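Local coordinates for protein DNA photolyase (Agrobacterium tumefaciens, PDB 4U63) that probably repairs cyclobutane pyrimidine dimers in ultraviolet-damaged DNA with light, using a flavin cofactor and a methenyltetrahydrofolate antenna, at residues A42-V47 against D186-L191; Q70-H75 against K207-K212; S326-E331 against H375-W380. All coordinates share one frame; numbering follows the deposited sequence.

Overall arrangement
The three contacts illustrate how irregular segments are held in a photolyase, twice against a helix and once against another loop. Contacts 1 and 2 both join a helix of the N-terminal alpha/beta domain, with its five-stranded parallel sheet, to the long loop between helices 168-177 and 219-222. Their segments alternate along the chain, 42-47, 70-75, 186-191 and 207-212, and their centres lie about 28 Å apart, so one loop is held at two places. Contact 3 follows later in sequence, within the helical FAD-binding region, its centre about 31 Å from that of contact 2. The centres of contacts 1 and 3, about 50 Å apart, lie on opposite sides of the chain's centre.

Contact 1: residues A42-V47 against D186-L191; sequences ALLAAV and DPPKSL
The first torsions of L43 and V47 aim a methyl from each side chain at P188. In L43, chi1 of -176° sets CG opposite the backbone N and extends the branch toward the loop, where CD2 lies 3.6 Å from CG of the P188 ring. In V47, chi1 of 172° places CG1 opposite the backbone N and turns CG2 to the side of the nitrogen; CG2 then meets P188 CB at 4.0 Å. One turn of helix thus presents two aliphatic groups, and the proline ring rests against both. L191 adds the second loop residue: its CD2 comes within 3.7 Å of V47 CG2 and also touches CD1 of L43, the side chains running at about a right angle to each other. L43, V47, P188 and L191 together form an apolar cluster, with buried L43 and L191 flanked by the more exposed V47. At its rim, L44 CD2 lies against a backbone carbonyl, 3.8 Å from D186 O. The contact fastens an irregular loop to the outer side of helix 41-49 in the alpha/beta domain, while A46 packs on strand 27-31 and A42 and A45 reach strand 142-146 of the parallel sheet.

Contact 2: residues Q70-H75 against K207-K212; sequences QEWWLH and KLLPTK
L208 and L209 form the close-packed part of a contact in which a loop packs along one side of a helix. L208 lies among E71, L74 and H75, its CB 3.5 Å from the carbonyl O of E71 and its CD1 4.0 Å from CD2 of L74. L209 sits over one face of the H75 imidazole: its CG stands 3.6 Å from the ring centroid and only 10° off the ring normal, a CH-pi contact. The two methyls divide the ring between them, CD1 reaching NE2 at 3.6 Å, while CD2 lies by CG and continues onto CB. In H75, chi1 of 177° puts CG anti to the backbone N, which sets the ring under L209. W72 CD1 is met by P210 CD at the indole edge, 3.8 Å away, and also by L209 CD2. The looser, polar margin is bridged by water: one molecule lies in the plane of the H75 ring, 2.8 Å from ND1, and accepts the N-H of L208 at 3.1 Å. Here too is E71, partly exposed, offering CB and CG to L208 CD2. Beyond the contact, W72 meets F219 edge-to-face and P210 touches W215, both partners lining the antenna folate pocket; A69 of helix 68-87 itself lines that site, and through L74 the helix touches P65 in the loop that follows strand 53-59.

Contact 3: residues S326-E331 against H375-W380; sequences SWRDDE and HLLIDW. With SO4 (sulfate ion), chain M.
W327 and R328 pack on a helix-loop-helix junction of the FAD-binding region: L377, with positive phi, ends helix 362-375, and D379 N-caps helix 380-390. D379 CA sits over the face of the W327 indole, 3.8 Å from the centroid of its five-membered ring, and the D379 carboxylate is turned only 13° from the ring plane. The carbonyl O of L377 lies at the indole edge, 3.5 Å from CE3, and also accepts the N-H of R328 at 2.7 Å, the donor lying nearly in line with the C=O. D379 OD1 also forms a salt bridge with R381. Further out, R328 lays its CD against the carbonyl O of L376, and a bend at chi3 (59°) swings the guanidinium toward D330, the N-cap of helix 331-338. NH2 pairs with D330 OD2 in a salt bridge of 2.7 Å, near the guanidinium plane but reaching OD2 on its anti side, tilted from the carboxylate plane. A water joins R328 NE, D330 OD2 and L376 O and, with the salt bridge, helps hold the guanidinium in place. At the outer end a sulfate, probably from the crystallisation liquor, takes both terminal nitrogens: NH1 donates to O4 at 3.0 Å and NH2 to O1 at 2.9 Å.

Contact 1: residues A42-V47 against D186-L191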
ATOM      1  N   ALA A  42       6.441  16.119 -12.812  1.00 22.16           N
ATOM      2  CA  ALA A  42       7.633  16.809 -12.302  1.00 22.86           C
ATOM      3  C   ALA A  42       8.815  16.600 -13.238  1.00 22.20           C
ATOM      4  O   ALA A  42       9.496  17.556 -13.625  1.00 22.29           O
ATOM      5  CB  ALA A  42       7.980  16.333 -10.899  1.00 22.01           C
ATOM      6  N   LEU A  43       9.058  15.348 -13.608  1.00 22.71           N
ATOM      7  CA  LEU A  43      10.153  15.030 -14.535  1.00 22.89           C
ATOM      8  C   LEU A  43       9.952  15.719 -15.894  1.00 20.85           C
ATOM      9  O   LEU A  43      10.894  16.274 -16.458  1.00 23.10           O
ATOM     10  CB  LEU A  43      10.286  13.525 -14.714  1.00 22.56           C
ATOM     11  CG  LEU A  43      11.447  13.045 -15.582  1.00 23.66           C
ATOM     12  CD1 LEU A  43      12.793  13.434 -15.000  1.00 24.47           C
ATOM     13  CD2 LEU A  43      11.364  11.541 -15.741  1.00 21.40           C
ATOM     14  N   LEU A  44       8.727  15.687 -16.407  1.00 21.73           N
ATOM     15  CA  LEU A  44       8.404  16.389 -17.661  1.00 23.44           C
ATOM     16  C   LEU A  44       8.632  17.892 -17.553  1.00 24.00           C
ATOM     17  O   LEU A  44       9.128  18.518 -18.493  1.00 24.52           O
ATOM     18  CB  LEU A  44       6.974  16.082 -18.103  1.00 23.50           C
ATOM     19  CG  LEU A  44       6.761  14.627 -18.552  1.00 26.81           C
ATOM     20  CD1 LEU A  44       5.282  14.335 -18.741  1.00 31.04           C
ATOM     21  CD2 LEU A  44       7.529  14.295 -19.824  1.00 27.43           C
ATOM     22  N   ALA A  45       8.283  18.471 -16.404  1.00 24.40           N
ATOM     23  CA  ALA A  45       8.592  19.876 -16.132  1.00 24.91           C
ATOM     24  C   ALA A  45      10.098  20.151 -16.189  1.00 24.08           C
ATOM     25  O   ALA A  45      10.533  21.169 -16.738  1.00 24.69           O
ATOM     26  CB  ALA A  45       8.038  20.288 -14.777  1.00 24.80           C
ATOM     27  N   ALA A  46      10.890  19.245 -15.614  1.00 25.14           N
ATOM     28  CA  ALA A  46      12.353  19.372 -15.650  1.00 24.78           C
ATOM     29  C   ALA A  46      12.879  19.334 -17.096  1.00 24.10           C
ATOM     30  O   ALA A  46      13.791  20.085 -17.459  1.00 23.20           O
ATOM     31  CB  ALA A  46      13.008  18.288 -14.807  1.00 24.51           C
ATOM     32  N   VAL A  47      12.294  18.472 -17.920  1.00 25.20           N
ATOM     33  CA  VAL A  47      12.679  18.392 -19.335  1.00 27.02           C
ATOM     34  C   VAL A  47      12.295  19.690 -20.053  1.00 28.16           C
ATOM     35  O   VAL A  47      13.089  20.238 -20.818  1.00 27.90           O
ATOM     36  CB  VAL A  47      12.056  17.160 -20.027  1.00 27.88           C
ATOM     37  CG1 VAL A  47      12.289  17.187 -21.539  1.00 29.43           C
ATOM     38  CG2 VAL A  47      12.644  15.891 -19.441  1.00 29.74           C
ATOM     39  N   ASP A 186       3.789  10.271 -21.839  1.00 30.89           N
ATOM     40  CA  ASP A 186       4.922   9.407 -22.150  1.00 30.53           C
ATOM     41  C   ASP A 186       6.132   9.745 -21.281  1.00 27.17           C
ATOM     42  O   ASP A 186       6.303  10.895 -20.879  1.00 28.19           O
ATOM     43  CB  ASP A 186       5.348   9.560 -23.612  1.00 34.39           C
ATOM     44  CG  ASP A 186       4.337   9.005 -24.593  1.00 39.30           C
ATOM     45  OD1 ASP A 186       3.383   8.300 -24.187  1.00 42.65           O
ATOM     46  OD2 ASP A 186       4.509   9.278 -25.793  1.00 42.79           O
ATOM     47  N   PRO A 187       6.985   8.747 -21.005  1.00 27.01           N
ATOM     48  CA  PRO A 187       8.234   9.041 -20.324  1.00 28.57           C
ATOM     49  C   PRO A 187       9.225   9.724 -21.275  1.00 28.60           C
ATOM     50  O   PRO A 187       9.201   9.463 -22.477  1.00 34.05           O
ATOM     51  CB  PRO A 187       8.751   7.656 -19.933  1.00 27.47           C
ATOM     52  CG  PRO A 187       8.210   6.747 -21.000  1.00 29.31           C
ATOM     53  CD  PRO A 187       6.868   7.314 -21.360  1.00 30.71           C
ATOM     54  N   PRO A 188      10.090  10.600 -20.746  1.00 27.81           N
ATOM     55  CA  PRO A 188      11.158  11.131 -21.591  1.00 29.06           C
ATOM     56  C   PRO A 188      12.152  10.015 -21.897  1.00 31.58           C
ATOM     57  O   PRO A 188      12.479   9.220 -21.010  1.00 33.98           O
ATOM     58  CB  PRO A 188      11.800  12.210 -20.712  1.00 30.93           C
ATOM     59  CG  PRO A 188      11.523  11.778 -19.317  1.00 26.29           C
ATOM     60  CD  PRO A 188      10.196  11.069 -19.349  1.00 24.99           C
ATOM     61  N   LYS A 189      12.621   9.966 -23.140  0.50 32.75           N
ATOM     62  CA  LYS A 189      13.573   8.941 -23.581  0.50 34.35           C
ATOM     63  C   LYS A 189      15.035   9.365 -23.395  0.50 33.81           C
ATOM     64  O   LYS A 189      15.934   8.521 -23.403  0.50 35.29           O
ATOM     65  CB  LYS A 189      13.297   8.589 -25.042  0.50 36.69           C
ATOM     66  CG  LYS A 189      11.887   8.059 -25.273  0.50 45.78           C
ATOM     67  CD  LYS A 189      11.584   7.825 -26.746  0.50 54.21           C
ATOM     68  CE  LYS A 189      10.711   8.920 -27.339  0.50 61.17           C
ATOM     69  NZ  LYS A 189      11.421  10.211 -27.545  0.50 60.27           N
ATOM     70  N   SER A 190      15.264  10.663 -23.218  1.00 31.41           N
ATOM     71  CA  SER A 190      16.596  11.190 -22.972  1.00 28.40           C
ATOM     72  C   SER A 190      16.499  12.323 -21.953  1.00 28.92           C
ATOM     73  O   SER A 190      15.520  13.069 -21.930  1.00 31.43           O
ATOM     74  CB  SER A 190      17.244  11.668 -24.274  1.00 34.09           C
ATOM     75  OG  SER A 190      16.644  12.862 -24.738  1.00 42.14           O
ATOM     76  N   LEU A 191      17.514  12.415 -21.099  1.00 28.77           N
ATOM     77  CA  LEU A 191      17.633  13.491 -20.120  1.00 27.81           C
ATOM     78  C   LEU A 191      18.996  14.133 -20.295  1.00 30.30           C
ATOM     79  O   LEU A 191      19.999  13.443 -20.509  1.00 32.45           O
ATOM     80  CB  LEU A 191      17.483  12.970 -18.691  1.00 26.60           C
ATOM     81  CG  LEU A 191      16.146  12.325 -18.321  1.00 28.23           C
ATOM     82  CD1 LEU A 191      16.250  11.655 -16.958  1.00 31.97           C
ATOM     83  CD2 LEU A 191      15.013  13.339 -18.341  1.00 30.82           C
TER

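Contact 2: residues Q70-H75 against K207-K212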
ATOM      1  N   GLN A  70       8.740  -3.113   3.016  1.00 20.98           N
ATOM      2  CA  GLN A  70       8.810  -1.986   2.097  1.00 22.34           C
ATOM      3  C   GLN A  70      10.254  -1.500   1.859  1.00 23.06           C
ATOM      4  O   GLN A  70      10.546  -0.902   0.821  1.00 25.27           O
ATOM      5  CB  GLN A  70       7.913  -0.858   2.586  1.00 24.26           C
ATOM      6  CG  GLN A  70       7.406   0.012   1.465  1.00 26.82           C
ATOM      7  CD  GLN A  70       6.150   0.750   1.861  1.00 27.78           C
ATOM      8  OE1 GLN A  70       6.205   1.682   2.653  1.00 29.84           O
ATOM      9  NE2 GLN A  70       5.009   0.327   1.324  1.00 22.25           N
ATOM     10  N   GLU A  71      11.146  -1.751   2.819  1.00 21.75           N
ATOM     11  CA  GLU A  71      12.581  -1.486   2.619  1.00 22.44           C
ATOM     12  C   GLU A  71      13.161  -2.427   1.558  1.00 23.36           C
ATOM     13  O   GLU A  71      13.952  -2.001   0.715  1.00 24.23           O
ATOM     14  CB  GLU A  71      13.352  -1.613   3.930  1.00 22.86           C
ATOM     15  CG  GLU A  71      13.097  -0.461   4.887  1.00 24.62           C
ATOM     16  CD  GLU A  71      13.812  -0.614   6.208  1.00 30.30           C
ATOM     17  OE1 GLU A  71      14.169  -1.743   6.590  1.00 34.33           O
ATOM     18  OE2 GLU A  71      14.014   0.407   6.882  1.00 35.46           O
ATOM     19  N   TRP A  72      12.761  -3.699   1.598  1.00 22.27           N
ATOM     20  CA  TRP A  72      13.111  -4.637   0.531  1.00 22.00           C
ATOM     21  C   TRP A  72      12.622  -4.093  -0.802  1.00 21.37           C
ATOM     22  O   TRP A  72      13.372  -4.076  -1.779  1.00 23.29           O
ATOM     23  CB  TRP A  72      12.503  -6.015   0.790  1.00 22.42           C
ATOM     24  CG  TRP A  72      12.763  -7.021  -0.276  1.00 22.17           C
ATOM     25  CD1 TRP A  72      13.787  -7.909  -0.313  1.00 24.59           C
ATOM     26  CD2 TRP A  72      11.978  -7.258  -1.455  1.00 22.82           C
ATOM     27  NE1 TRP A  72      13.699  -8.681  -1.439  1.00 24.61           N
ATOM     28  CE2 TRP A  72      12.598  -8.308  -2.161  1.00 21.89           C
ATOM     29  CE3 TRP A  72      10.814  -6.686  -1.982  1.00 22.31           C
ATOM     30  CZ2 TRP A  72      12.098  -8.800  -3.370  1.00 22.22           C
ATOM     31  CZ3 TRP A  72      10.313  -7.174  -3.192  1.00 22.24           C
ATOM     32  CH2 TRP A  72      10.956  -8.223  -3.869  1.00 22.19           C
ATOM     33  N   TRP A  73      11.368  -3.644  -0.826  1.00 20.68           N
ATOM     34  CA  TRP A  73      10.773  -3.069  -2.029  1.00 20.43           C
ATOM     35  C   TRP A  73      11.572  -1.854  -2.517  1.00 20.15           C
ATOM     36  O   TRP A  73      11.911  -1.747  -3.709  1.00 22.08           O
ATOM     37  CB  TRP A  73       9.306  -2.677  -1.792  1.00 20.18           C
ATOM     38  CG  TRP A  73       8.622  -2.374  -3.076  1.00 20.65           C
ATOM     39  CD1 TRP A  73       8.663  -1.199  -3.766  1.00 21.36           C
ATOM     40  CD2 TRP A  73       7.837  -3.276  -3.863  1.00 20.84           C
ATOM     41  NE1 TRP A  73       7.939  -1.306  -4.926  1.00 21.02           N
ATOM     42  CE2 TRP A  73       7.418  -2.569  -5.011  1.00 20.87           C
ATOM     43  CE3 TRP A  73       7.434  -4.613  -3.704  1.00 18.00           C
ATOM     44  CZ2 TRP A  73       6.616  -3.149  -6.001  1.00 21.36           C
ATOM     45  CZ3 TRP A  73       6.630  -5.183  -4.688  1.00 20.81           C
ATOM     46  CH2 TRP A  73       6.238  -4.451  -5.823  1.00 20.92           C
ATOM     47  N   LEU A  74      11.876  -0.949  -1.594  1.00 20.08           N
ATOM     48  CA  LEU A  74      12.554   0.297  -1.937  1.00 21.40           C
ATOM     49  C   LEU A  74      13.919   0.063  -2.553  1.00 22.97           C
ATOM     50  O   LEU A  74      14.278   0.728  -3.514  1.00 24.49           O
ATOM     51  CB  LEU A  74      12.695   1.204  -0.715  1.00 22.56           C
ATOM     52  CG  LEU A  74      13.453   2.523  -0.945  1.00 22.93           C
ATOM     53  CD1 LEU A  74      12.679   3.422  -1.889  1.00 21.66           C
ATOM     54  CD2 LEU A  74      13.727   3.255   0.360  1.00 23.91           C
ATOM     55  N   HIS A  75      14.685  -0.867  -1.989  1.00 23.26           N
ATOM     56  CA  HIS A  75      15.994  -1.187  -2.543  1.00 24.61           C
ATOM     57  C   HIS A  75      15.886  -1.508  -4.035  1.00 23.92           C
ATOM     58  O   HIS A  75      16.566  -0.915  -4.881  1.00 24.85           O
ATOM     59  CB  HIS A  75      16.603  -2.379  -1.823  1.00 25.81           C
ATOM     60  CG  HIS A  75      17.917  -2.802  -2.383  1.00 28.20           C
ATOM     61  ND1 HIS A  75      19.120  -2.368  -1.868  1.00 29.74           N
ATOM     62  CD2 HIS A  75      18.223  -3.606  -3.429  1.00 30.81           C
ATOM     63  CE1 HIS A  75      20.108  -2.892  -2.567  1.00 31.93           C
ATOM     64  NE2 HIS A  75      19.591  -3.648  -3.521  1.00 30.00           N
ATOM     65  N   LYS A 207      21.535  -0.561   3.704  1.00 30.85           N
ATOM     66  CA  LYS A 207      21.108  -1.727   4.496  1.00 32.06           C
ATOM     67  C   LYS A 207      19.596  -1.975   4.396  1.00 32.23           C
ATOM     68  O   LYS A 207      18.932  -2.288   5.384  1.00 34.06           O
ATOM     69  CB  LYS A 207      21.531  -1.560   5.970  1.00 33.58           C
ATOM     70  CG  LYS A 207      23.018  -1.287   6.178  1.00 39.32           C
ATOM     71  CD  LYS A 207      23.318  -0.960   7.633  1.00 47.84           C
ATOM     72  CE  LYS A 207      24.796  -0.656   7.836  1.00 65.12           C
ATOM     73  NZ  LYS A 207      25.170  -0.540   9.277  1.00 74.80           N
ATOM     74  N   LEU A 208      19.055  -1.827   3.191  1.00 30.38           N
ATOM     75  CA  LEU A 208      17.631  -2.000   2.983  1.00 29.54           C
ATOM     76  C   LEU A 208      17.237  -3.454   2.825  1.00 29.87           C
ATOM     77  O   LEU A 208      16.087  -3.795   3.075  1.00 32.58           O
ATOM     78  CB  LEU A 208      17.169  -1.200   1.771  1.00 28.39           C
ATOM     79  CG  LEU A 208      17.243   0.319   1.897  1.00 27.23           C
ATOM     80  CD1 LEU A 208      17.005   0.956   0.539  1.00 27.95           C
ATOM     81  CD2 LEU A 208      16.241   0.835   2.913  1.00 29.48           C
ATOM     82  N   LEU A 209      18.174  -4.308   2.414  1.00 31.25           N
ATOM     83  CA  LEU A 209      17.866  -5.714   2.157  1.00 34.20           C
ATOM     84  C   LEU A 209      18.094  -6.604   3.376  1.00 40.68           C
ATOM     85  O   LEU A 209      18.945  -6.298   4.214  1.00 39.48           O
ATOM     86  CB  LEU A 209      18.711  -6.254   1.005  1.00 34.34           C
ATOM     87  CG  LEU A 209      18.459  -5.724  -0.401  1.00 34.88           C
ATOM     88  CD1 LEU A 209      19.381  -6.465  -1.363  1.00 35.80           C
ATOM     89  CD2 LEU A 209      16.999  -5.864  -0.817  1.00 32.03           C
ATOM     90  N   PRO A 210      17.330  -7.718   3.474  1.00 41.33           N
ATOM     91  CA  PRO A 210      17.670  -8.753   4.451  1.00 45.98           C
ATOM     92  C   PRO A 210      19.002  -9.398   4.083  1.00 48.33           C
ATOM     93  O   PRO A 210      19.362  -9.430   2.904  1.00 49.55           O
ATOM     94  CB  PRO A 210      16.538  -9.779   4.310  1.00 47.57           C
ATOM     95  CG  PRO A 210      15.450  -9.089   3.570  1.00 45.50           C
ATOM     96  CD  PRO A 210      16.089  -8.032   2.740  1.00 41.05           C
ATOM     97  N   THR A 211      19.723  -9.905   5.074  1.00 51.40           N
ATOM     98  CA  THR A 211      21.003 -10.557   4.824  1.00 56.46           C
ATOM     99  C   THR A 211      20.893 -12.041   5.164  1.00 59.28           C
ATOM    100  O   THR A 211      20.693 -12.868   4.269  1.00 61.43           O
ATOM    101  CB  THR A 211      22.143  -9.861   5.595  1.00 61.32           C
ATOM    102  OG1 THR A 211      21.884  -9.897   7.004  1.00 56.68           O
ATOM    103  CG2 THR A 211      22.279  -8.410   5.142  1.00 65.68           C
ATOM    104  N   LYS A 212      21.004 -12.370   6.449  1.00 59.59           N
ATOM    105  CA  LYS A 212      20.910 -13.746   6.920  1.00 53.44           C
ATOM    106  C   LYS A 212      20.014 -13.755   8.159  1.00 54.93           C
ATOM    107  O   LYS A 212      20.359 -13.115   9.142  1.00 61.19           O
ATOM    108  CB  LYS A 212      22.299 -14.279   7.270  1.00 46.39           C
TER
HETATM  109  O   HOH W   1      20.319  -1.317   0.410  1.00 30.46           O

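Contact 3: residues S326-E331 against H375-W380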
ATOM      1  N   SER A 326     -11.872  -0.977  26.401  1.00 28.50           N
ATOM      2  CA  SER A 326     -10.849  -1.658  27.206  0.50 29.15           C
ATOM      3  C   SER A 326     -10.279  -2.858  26.454  1.00 29.85           C
ATOM      4  O   SER A 326     -10.857  -3.941  26.447  1.00 31.63           O
ATOM      5  CB  SER A 326     -11.415  -2.093  28.561  0.50 30.47           C
ATOM      6  OG  SER A 326     -10.388  -2.635  29.382  0.50 30.18           O
ATOM      7  N   TRP A 327      -9.135  -2.651  25.814  1.00 28.28           N
ATOM      8  CA  TRP A 327      -8.495  -3.713  25.037  1.00 25.90           C
ATOM      9  C   TRP A 327      -7.766  -4.633  25.985  1.00 28.83           C
ATOM     10  O   TRP A 327      -7.314  -4.201  27.046  1.00 30.60           O
ATOM     11  CB  TRP A 327      -7.515  -3.134  24.016  1.00 28.48           C
ATOM     12  CG  TRP A 327      -8.158  -2.184  23.068  1.00 31.24           C
ATOM     13  CD1 TRP A 327      -7.955  -0.843  22.992  1.00 33.97           C
ATOM     14  CD2 TRP A 327      -9.137  -2.502  22.072  1.00 32.27           C
ATOM     15  NE1 TRP A 327      -8.743  -0.301  22.000  1.00 36.13           N
ATOM     16  CE2 TRP A 327      -9.477  -1.300  21.421  1.00 35.04           C
ATOM     17  CE3 TRP A 327      -9.755  -3.689  21.665  1.00 35.63           C
ATOM     18  CZ2 TRP A 327     -10.411  -1.247  20.383  1.00 38.87           C
ATOM     19  CZ3 TRP A 327     -10.685  -3.640  20.630  1.00 37.92           C
ATOM     20  CH2 TRP A 327     -11.007  -2.427  20.003  1.00 41.48           C
ATOM     21  N   ARG A 328      -7.659  -5.899  25.603  1.00 28.54           N
ATOM     22  CA  ARG A 328      -6.902  -6.872  26.389  1.00 28.95           C
ATOM     23  C   ARG A 328      -5.415  -6.595  26.326  1.00 30.39           C
ATOM     24  O   ARG A 328      -4.892  -6.190  25.288  1.00 30.95           O
ATOM     25  CB  ARG A 328      -7.172  -8.301  25.916  1.00 30.37           C
ATOM     26  CG  ARG A 328      -8.473  -8.860  26.455  1.00 30.77           C
ATOM     27  CD  ARG A 328      -8.787 -10.247  25.919  1.00 30.74           C
ATOM     28  NE  ARG A 328      -7.747 -11.223  26.241  1.00 32.38           N
ATOM     29  CZ  ARG A 328      -7.556 -11.771  27.438  1.00 36.81           C
ATOM     30  NH1 ARG A 328      -8.333 -11.459  28.489  1.00 38.11           N
ATOM     31  NH2 ARG A 328      -6.568 -12.652  27.602  1.00 34.57           N
ATOM     32  N   ASP A 329      -4.750  -6.800  27.462  1.00 29.63           N
ATOM     33  CA  ASP A 329      -3.301  -6.803  27.539  1.00 32.29           C
ATOM     34  C   ASP A 329      -2.900  -8.269  27.474  1.00 32.39           C
ATOM     35  O   ASP A 329      -2.809  -8.948  28.503  1.00 36.77           O
ATOM     36  CB  ASP A 329      -2.828  -6.141  28.840  1.00 36.83           C
ATOM     37  CG  ASP A 329      -1.304  -6.166  29.012  1.00 43.51           C
ATOM     38  OD1 ASP A 329      -0.571  -6.524  28.063  1.00 46.17           O
ATOM     39  OD2 ASP A 329      -0.840  -5.819  30.115  1.00 49.83           O
ATOM     40  N   ASP A 330      -2.675  -8.752  26.250  1.00 33.12           N
ATOM     41  CA  ASP A 330      -2.387 -10.165  26.000  1.00 32.64           C
ATOM     42  C   ASP A 330      -1.422 -10.295  24.823  1.00 31.32           C
ATOM     43  O   ASP A 330      -1.802 -10.654  23.694  1.00 29.46           O
ATOM     44  CB  ASP A 330      -3.696 -10.925  25.749  1.00 32.15           C
ATOM     45  CG  ASP A 330      -3.522 -12.438  25.757  1.00 34.03           C
ATOM     46  OD1 ASP A 330      -2.380 -12.943  25.646  1.00 31.19           O
ATOM     47  OD2 ASP A 330      -4.552 -13.134  25.864  1.00 37.14           O
ATOM     48  N   GLU A 331      -0.159 -10.001  25.107  1.00 31.81           N
ATOM     49  CA  GLU A 331       0.882 -10.029  24.086  1.00 32.16           C
ATOM     50  C   GLU A 331       1.096 -11.457  23.542  1.00 30.45           C
ATOM     51  O   GLU A 331       1.457 -11.626  22.381  1.00 30.83           O
ATOM     52  CB  GLU A 331       2.172  -9.421  24.650  1.00 35.98           C
ATOM     53  CG  GLU A 331       3.328  -9.287  23.673  1.00 41.31           C
ATOM     54  CD  GLU A 331       3.115  -8.268  22.555  1.00 46.20           C
ATOM     55  OE1 GLU A 331       2.092  -7.516  22.538  1.00 40.35           O
ATOM     56  OE2 GLU A 331       4.007  -8.224  21.676  1.00 47.55           O
ATOM     57  N   HIS A 375     -12.149 -11.129  18.209  1.00 23.41           N
ATOM     58  CA  HIS A 375     -11.880 -12.405  18.889  1.00 24.72           C
ATOM     59  C   HIS A 375     -10.797 -12.319  19.949  1.00 23.64           C
ATOM     60  O   HIS A 375     -10.941 -12.937  21.000  1.00 26.92           O
ATOM     61  CB  HIS A 375     -11.557 -13.506  17.887  1.00 23.86           C
ATOM     62  CG  HIS A 375     -12.762 -14.022  17.186  1.00 23.94           C
ATOM     63  ND1 HIS A 375     -13.388 -13.318  16.184  1.00 26.59           N
ATOM     64  CD2 HIS A 375     -13.474 -15.159  17.353  1.00 22.68           C
ATOM     65  CE1 HIS A 375     -14.427 -14.001  15.754  1.00 27.50           C
ATOM     66  NE2 HIS A 375     -14.503 -15.119  16.446  1.00 28.10           N
ATOM     67  N   LEU A 376      -9.728 -11.559  19.693  1.00 23.60           N
ATOM     68  CA  LEU A 376      -8.656 -11.403  20.697  1.00 25.75           C
ATOM     69  C   LEU A 376      -8.769 -10.108  21.517  1.00 24.34           C
ATOM     70  O   LEU A 376      -8.073  -9.947  22.509  1.00 24.76           O
ATOM     71  CB  LEU A 376      -7.278 -11.503  20.038  1.00 24.23           C
ATOM     72  CG  LEU A 376      -7.072 -12.733  19.153  1.00 25.45           C
ATOM     73  CD1 LEU A 376      -5.667 -12.743  18.566  1.00 24.24           C
ATOM     74  CD2 LEU A 376      -7.331 -14.017  19.936  1.00 27.74           C
ATOM     75  N   LEU A 377      -9.648  -9.198  21.101  1.00 24.81           N
ATOM     76  CA  LEU A 377      -9.851  -7.925  21.793  1.00 24.50           C
ATOM     77  C   LEU A 377      -8.550  -7.139  21.947  1.00 23.49           C
ATOM     78  O   LEU A 377      -8.284  -6.557  23.009  1.00 27.13           O
ATOM     79  CB  LEU A 377     -10.532  -8.170  23.147  1.00 27.84           C
ATOM     80  CG  LEU A 377     -11.563  -7.126  23.554  1.00 31.65           C
ATOM     81  CD1 LEU A 377     -12.735  -7.163  22.586  1.00 24.56           C
ATOM     82  CD2 LEU A 377     -12.033  -7.355  24.978  1.00 35.16           C
ATOM     83  N   ILE A 378      -7.746  -7.124  20.885  0.50 23.61           N
ATOM     84  CA  ILE A 378      -6.458  -6.440  20.888  0.50 25.68           C
ATOM     85  C   ILE A 378      -6.562  -5.161  20.082  0.50 25.57           C
ATOM     86  O   ILE A 378      -7.185  -5.139  19.017  0.50 27.33           O
ATOM     87  CB  ILE A 378      -5.350  -7.341  20.321  0.50 27.08           C
ATOM     88  CG1 ILE A 378      -5.020  -8.443  21.327  0.50 31.43           C
ATOM     89  CG2 ILE A 378      -4.098  -6.538  20.012  0.50 25.67           C
ATOM     90  CD1 ILE A 378      -4.094  -9.498  20.778  0.50 36.56           C
ATOM     91  N   ASP A 379      -5.952  -4.101  20.612  1.00 25.62           N
ATOM     92  CA  ASP A 379      -5.948  -2.769  19.995  1.00 25.58           C
ATOM     93  C   ASP A 379      -5.612  -2.824  18.501  1.00 24.20           C
ATOM     94  O   ASP A 379      -4.563  -3.335  18.111  1.00 24.58           O
ATOM     95  CB  ASP A 379      -4.919  -1.902  20.743  1.00 28.55           C
ATOM     96  CG  ASP A 379      -4.971  -0.434  20.367  1.00 28.54           C
ATOM     97  OD1 ASP A 379      -5.520  -0.067  19.312  1.00 27.46           O
ATOM     98  OD2 ASP A 379      -4.438   0.368  21.155  1.00 32.95           O
ATOM     99  N   TRP A 380      -6.515  -2.307  17.674  1.00 22.25           N
ATOM    100  CA  TRP A 380      -6.317  -2.306  16.215  1.00 21.20           C
ATOM    101  C   TRP A 380      -5.002  -1.648  15.775  1.00 18.11           C
ATOM    102  O   TRP A 380      -4.434  -2.015  14.749  1.00 19.91           O
ATOM    103  CB  TRP A 380      -7.501  -1.654  15.493  1.00 22.49           C
ATOM    104  CG  TRP A 380      -7.772  -0.217  15.821  1.00 23.61           C
ATOM    105  CD1 TRP A 380      -8.657   0.254  16.743  1.00 25.68           C
ATOM    106  CD2 TRP A 380      -7.189   0.938  15.201  1.00 22.88           C
ATOM    107  NE1 TRP A 380      -8.654   1.621  16.752  1.00 24.65           N
ATOM    108  CE2 TRP A 380      -7.760   2.072  15.822  1.00 22.91           C
ATOM    109  CE3 TRP A 380      -6.231   1.125  14.197  1.00 22.14           C
ATOM    110  CZ2 TRP A 380      -7.416   3.377  15.463  1.00 21.91           C
ATOM    111  CZ3 TRP A 380      -5.888   2.430  13.840  1.00 24.18           C
ATOM    112  CH2 TRP A 380      -6.482   3.537  14.474  1.00 23.61           C
TER
HETATM  113  S   SO4 M1012      -7.239 -13.798  31.080  0.60 58.50           S
HETATM  114  O1  SO4 M1012      -7.015 -14.516  29.804  0.60 56.03           O
HETATM  115  O2  SO4 M1012      -6.142 -12.833  31.313  0.60 60.08           O
HETATM  116  O3  SO4 M1012      -7.277 -14.780  32.181  0.60 60.51           O
HETATM  117  O4  SO4 M1012      -8.526 -13.070  31.030  0.60 57.23           O
HETATM  118  O   HOH W   2      -4.327  -4.622  23.080  1.00 28.74           O
HETATM  119  O   HOH W   3      -6.433 -11.810  23.791  1.00 29.32           O